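Local coordinates for haloacid dehalogenase-like hydrolase (Klebsiella pneumoniae subsp. pneumoniae, PDB 3PGV), which probably acts as a magnesium-dependent phosphatase of the Cof family within the HAD-like hydrolases, and carries a calcium ion in this crystal, at residues Phe231-Asn236 with Met250-Gln255; Lys246-Ala251 with Glu263-Gly268. All coordinates share one frame; numbering follows the deposited sequence.

In the fold
Both contacts belong to the same edge of the central mixed sheet of the HAD-like domain, where strands 228-232, 246-249 and 265-266 run parallel and side by side. Their centres lie about 8 Å apart, and they share Met250 and Ala251. Along the chain the order is 231-236, then 246-251 overlapping 250-255, then 263-268. Contact 1 gathers the loops at the ends of strands 228-232 and 246-249 beside the calcium site, whereas contact 2 adds the outermost strand. The ring of Phe231 bridges them, touching Cys248 and Ile267. The loop that carries Asp233 is braced by the turn after strand 246-249, which the outermost strand in turn flanks.

Contact 1 (Phe231-Asn236 with Met250-Gln255); sequences FGDGMN and MANAHQ. With CA (calcium ion), chain E.
Asp233 lies against the turn Met250-Ala253, its methylene facing protein and its carboxylate facing the calcium ion. On the protein side CB meets CG of Met250 at 3.8 Å, and CB of Ala253 at the same distance. CG stands between the backbone N and the carbonyl carbon (chi1 72°), and from there the two oxygens divide their work. OD1 binds the calcium at 2.2 Å, alongside Asp27 OD2 and the backbone O of Asp29. OD2 instead accepts a hydrogen bond from a water 2.5 Å away.

That water also donates to Asn252 O and accepts from Asn252 ND2, so it ties both backbone and side chain of Asn252 to the carboxylate. The amide is turned 53° against the carboxylate plane, and its ND2 lies 3.7 Å from Asp233 OD2, which makes the water the link between them. Gly30 O takes a further bond from ND2, and Asn270 N donates to OD1, fixing the rotation of the amide.

Two backbone bonds clamp the loops at either end of the turn: Met250 N to Gly232 O, and His254 N to Asp233 O at 3.0 Å. CD2 of the His254 ring brings its edge to that same Asp233 O, 3.3 Å away. From Met250 the selenomethionine chain bends at chi2 and chi3 and leads away from Asp233.

This is the carboxyl-end loop of a HAD core strand, contributing an aspartate to the metal site. Asp237 OD2 accepts from the backbone N of both Asp233 and Gly234, pinning the start of the loop. Thr31 of helix 28-32 touches Asp233 and Met250, helix 274-283 packs on Met250 and Phe231, and His254 occupies the N-cap position of helix 255-260, which leads on to strand 265-266.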
# COMPACT_ATOMS: atom_id res chain seq x y z
N PHE A 231 1.33 2.93 11.07
CA PHE A 231 -0.10 2.61 11.25
C PHE A 231 -0.62 1.90 10.00
O PHE A 231 -0.31 2.32 8.88
CB PHE A 231 -0.90 3.91 11.51
CG PHE A 231 -0.45 4.69 12.72
CD1 PHE A 231 0.60 5.61 12.63
CD2 PHE A 231 -1.12 4.58 13.93
CE1 PHE A 231 1.01 6.35 13.75
CE2 PHE A 231 -0.70 5.31 15.06
CZ PHE A 231 0.36 6.20 14.95
N GLY A 232 -1.40 0.83 10.19
CA GLY A 232 -1.96 0.04 9.09
C GLY A 232 -3.13 -0.85 9.50
O GLY A 232 -3.38 -1.06 10.69
N ASP A 233 -3.84 -1.41 8.50
CA ASP A 233 -5.02 -2.25 8.77
C ASP A 233 -5.09 -3.53 7.89
O ASP A 233 -6.03 -4.31 8.02
CB ASP A 233 -6.32 -1.42 8.59
CG ASP A 233 -6.64 -1.11 7.14
OD1 ASP A 233 -5.69 -0.87 6.36
OD2 ASP A 233 -7.84 -1.04 6.81
N GLY A 234 -4.14 -3.67 6.96
CA GLY A 234 -4.15 -4.80 6.03
C GLY A 234 -2.89 -5.64 6.04
O GLY A 234 -1.87 -5.25 6.63
N MSE A 235 -2.94 -6.79 5.36
CA MSE A 235 -1.80 -7.70 5.25
C MSE A 235 -0.63 -7.03 4.52
O MSE A 235 0.52 -7.32 4.84
CB MSE A 235 -2.21 -9.01 4.54
CG MSE A 235 -3.07 -9.92 5.42
SE MSE A 235 -2.16 -10.43 7.07
CE MSE A 235 -0.63 -11.45 6.28
N ASN A 236 -0.93 -6.08 3.59
CA ASN A 236 0.12 -5.32 2.89
C ASN A 236 0.79 -4.27 3.80
O ASN A 236 1.75 -3.60 3.38
CB ASN A 236 -0.42 -4.70 1.60
CG ASN A 236 -1.66 -3.83 1.80
OD1 ASN A 236 -2.48 -4.05 2.69
ND2 ASN A 236 -1.86 -2.89 0.91
N MSE A 250 -4.97 -0.90 13.35
CA MSE A 250 -6.30 -0.27 13.47
C MSE A 250 -7.29 -1.26 14.07
O MSE A 250 -7.21 -2.45 13.78
CB MSE A 250 -6.80 0.19 12.08
CG MSE A 250 -5.82 1.10 11.36
SE MSE A 250 -5.38 2.67 12.39
CE MSE A 250 -7.12 3.49 12.48
N ALA A 251 -8.29 -0.75 14.84
CA ALA A 251 -9.35 -1.62 15.36
C ALA A 251 -10.14 -2.24 14.20
O ALA A 251 -10.58 -3.40 14.29
CB ALA A 251 -10.29 -0.82 16.26
N ASN A 252 -10.26 -1.50 13.08
CA ASN A 252 -11.00 -1.95 11.91
C ASN A 252 -10.15 -2.86 11.00
O ASN A 252 -10.60 -3.22 9.92
CB ASN A 252 -11.51 -0.76 11.13
CG ASN A 252 -10.43 0.25 10.79
OD1 ASN A 252 -10.01 1.04 11.63
ND2 ASN A 252 -9.96 0.23 9.55
N ALA A 253 -8.93 -3.21 11.44
CA ALA A 253 -8.01 -4.02 10.64
C ALA A 253 -8.53 -5.42 10.42
O ALA A 253 -9.32 -5.93 11.23
CB ALA A 253 -6.66 -4.08 11.30
N HIS A 254 -8.02 -6.09 9.37
CA HIS A 254 -8.33 -7.50 9.12
C HIS A 254 -7.80 -8.36 10.27
O HIS A 254 -6.72 -8.08 10.80
CB HIS A 254 -7.75 -7.94 7.79
CG HIS A 254 -8.39 -7.25 6.63
ND1 HIS A 254 -9.54 -7.73 6.05
CD2 HIS A 254 -8.05 -6.08 6.03
CE1 HIS A 254 -9.86 -6.87 5.10
NE2 HIS A 254 -8.97 -5.87 5.04
N GLN A 255 -8.59 -9.36 10.69
CA GLN A 255 -8.27 -10.24 11.81
C GLN A 255 -6.97 -11.03 11.56
O GLN A 255 -6.21 -11.27 12.50
CB GLN A 255 -9.44 -11.20 12.10
CG GLN A 255 -9.27 -12.05 13.37
CD GLN A 255 -9.28 -11.20 14.61
OE1 GLN A 255 -10.19 -10.39 14.85
NE2 GLN A 255 -8.29 -11.40 15.46
CA CA E . -5.37 -0.24 4.24
O HOH W 1 -10.03 -2.03 7.53
O HOH W 2 -3.28 -1.70 3.68

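Contact 2 (Lys246-Ala251 with Glu263-Gly268); sequences KGCIMA and ELEVIG
Ile249 and Val266 pair in parallel where the short, weakly bonded strand 265-266 joins the edge of the Rossmann-like HAD sheet, closing the beta-alpha-beta unit that runs from strand 246-249 through helix 255-260. Ile249 bonds on both sides of its partner: its N donates to Glu265 O at 2.8 Å, almost straight, and its O accepts from Ile267 N at 2.7 Å. Val266 CA adds a CA-H...O contact to that same Ile249 O. Farther on, Ala251 N reaches Gly268 O, coming from above the carbonyl plane, 66° out of it.

Side chains fill both faces of the pairing. On the Ile249 and Val266 face, CD1 of Ile249 meets CB of Leu264 at 3.8 Å, the two chains crossing at about a right angle, while CB of Ile249 lies by CG2 of Val266. Leu241 of helix 238-243 covers Ile249 and Leu264 here. On the Cys248 and Glu265 face, Ile267 sends its branches two ways: CG2 goes to CB of Cys248, and CD1 to SE of Met250 at 3.9 Å. Tyr278 of helix 274-283 and Phe231 of strand 228-232 lie next to Cys248 and Ile267.

Where the strands part toward Lys246, water takes over from direct pairing. One molecule accepts from Glu265 N and Lys246 NZ, and donates to Gly247 O. Glu265, extended with CG anti to its N (chi1 -176°), also bonds Tyr278 OH through OE1. Lys246 NZ approaches this same oxygen on its anti side, 25° out of the carboxylate plane, forming a salt bridge of 3.0 Å from NZ to Glu265 OE1.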
# COMPACT_ATOMS: atom_id res chain seq x y z
N LYS A 246 7.90 1.30 16.17
CA LYS A 246 6.59 1.15 16.80
C LYS A 246 5.51 0.94 15.71
O LYS A 246 5.40 1.74 14.78
CB LYS A 246 6.27 2.38 17.66
CG LYS A 246 4.83 2.43 18.20
CD LYS A 246 4.55 1.37 19.25
CE LYS A 246 3.12 1.46 19.72
NZ LYS A 246 2.80 0.38 20.69
N GLY A 247 4.76 -0.16 15.83
CA GLY A 247 3.68 -0.47 14.90
C GLY A 247 2.32 -0.50 15.58
O GLY A 247 2.16 -1.14 16.62
N CYS A 248 1.32 0.20 14.99
CA CYS A 248 -0.06 0.23 15.51
C CYS A 248 -1.02 -0.38 14.51
O CYS A 248 -1.04 0.03 13.35
CB CYS A 248 -0.48 1.65 15.87
SG CYS A 248 0.45 2.36 17.24
N ILE A 249 -1.85 -1.32 14.98
CA ILE A 249 -2.89 -1.95 14.15
C ILE A 249 -4.24 -1.27 14.42
O ILE A 249 -4.61 -1.06 15.58
CB ILE A 249 -2.95 -3.50 14.43
CG1 ILE A 249 -1.62 -4.19 14.04
CG2 ILE A 249 -4.16 -4.16 13.73
CD1 ILE A 249 -1.56 -5.71 14.41
N MSE A 250 -4.97 -0.90 13.35
CA MSE A 250 -6.30 -0.27 13.47
C MSE A 250 -7.29 -1.26 14.07
O MSE A 250 -7.21 -2.45 13.78
CB MSE A 250 -6.80 0.19 12.08
CG MSE A 250 -5.82 1.10 11.36
SE MSE A 250 -5.38 2.67 12.39
CE MSE A 250 -7.12 3.49 12.48
N ALA A 251 -8.29 -0.75 14.84
CA ALA A 251 -9.35 -1.62 15.36
C ALA A 251 -10.14 -2.24 14.20
O ALA A 251 -10.58 -3.40 14.29
CB ALA A 251 -10.29 -0.82 16.26
N GLU A 263 1.64 -9.19 19.09
CA GLU A 263 2.53 -8.35 19.91
C GLU A 263 2.33 -6.84 19.65
O GLU A 263 2.85 -6.02 20.40
CB GLU A 263 4.01 -8.75 19.70
CG GLU A 263 4.59 -8.33 18.35
CD GLU A 263 4.17 -9.15 17.14
OE1 GLU A 263 3.54 -10.21 17.32
OE2 GLU A 263 4.54 -8.75 16.00
N LEU A 264 1.64 -6.49 18.56
CA LEU A 264 1.45 -5.09 18.20
C LEU A 264 0.22 -4.49 18.86
O LEU A 264 -0.81 -5.16 18.99
CB LEU A 264 1.38 -4.92 16.67
CG LEU A 264 2.65 -5.31 15.90
CD1 LEU A 264 2.46 -5.11 14.43
CD2 LEU A 264 3.88 -4.52 16.38
N GLU A 265 0.31 -3.22 19.24
CA GLU A 265 -0.79 -2.50 19.83
C GLU A 265 -1.92 -2.32 18.83
O GLU A 265 -1.67 -1.93 17.67
CB GLU A 265 -0.32 -1.13 20.35
CG GLU A 265 -1.39 -0.34 21.08
CD GLU A 265 -1.00 1.08 21.45
OE1 GLU A 265 0.09 1.53 21.03
OE2 GLU A 265 -1.81 1.76 22.12
N VAL A 266 -3.15 -2.60 19.25
CA VAL A 266 -4.33 -2.34 18.44
C VAL A 266 -4.97 -1.04 18.93
O VAL A 266 -5.32 -0.94 20.10
CB VAL A 266 -5.35 -3.53 18.45
CG1 VAL A 266 -6.59 -3.20 17.63
CG2 VAL A 266 -4.70 -4.81 17.94
N ILE A 267 -5.01 -0.02 18.06
CA ILE A 267 -5.61 1.26 18.42
C ILE A 267 -7.06 1.32 17.93
O ILE A 267 -7.60 0.29 17.49
CB ILE A 267 -4.75 2.47 17.94
CG1 ILE A 267 -4.72 2.58 16.39
CG2 ILE A 267 -3.35 2.40 18.54
CD1 ILE A 267 -4.24 3.96 15.86
N GLY A 268 -7.69 2.49 18.06
CA GLY A 268 -9.09 2.68 17.67
C GLY A 268 -9.36 2.55 16.18
O GLY A 268 -8.45 2.24 15.39
O HOH W 3 2.77 -2.00 19.01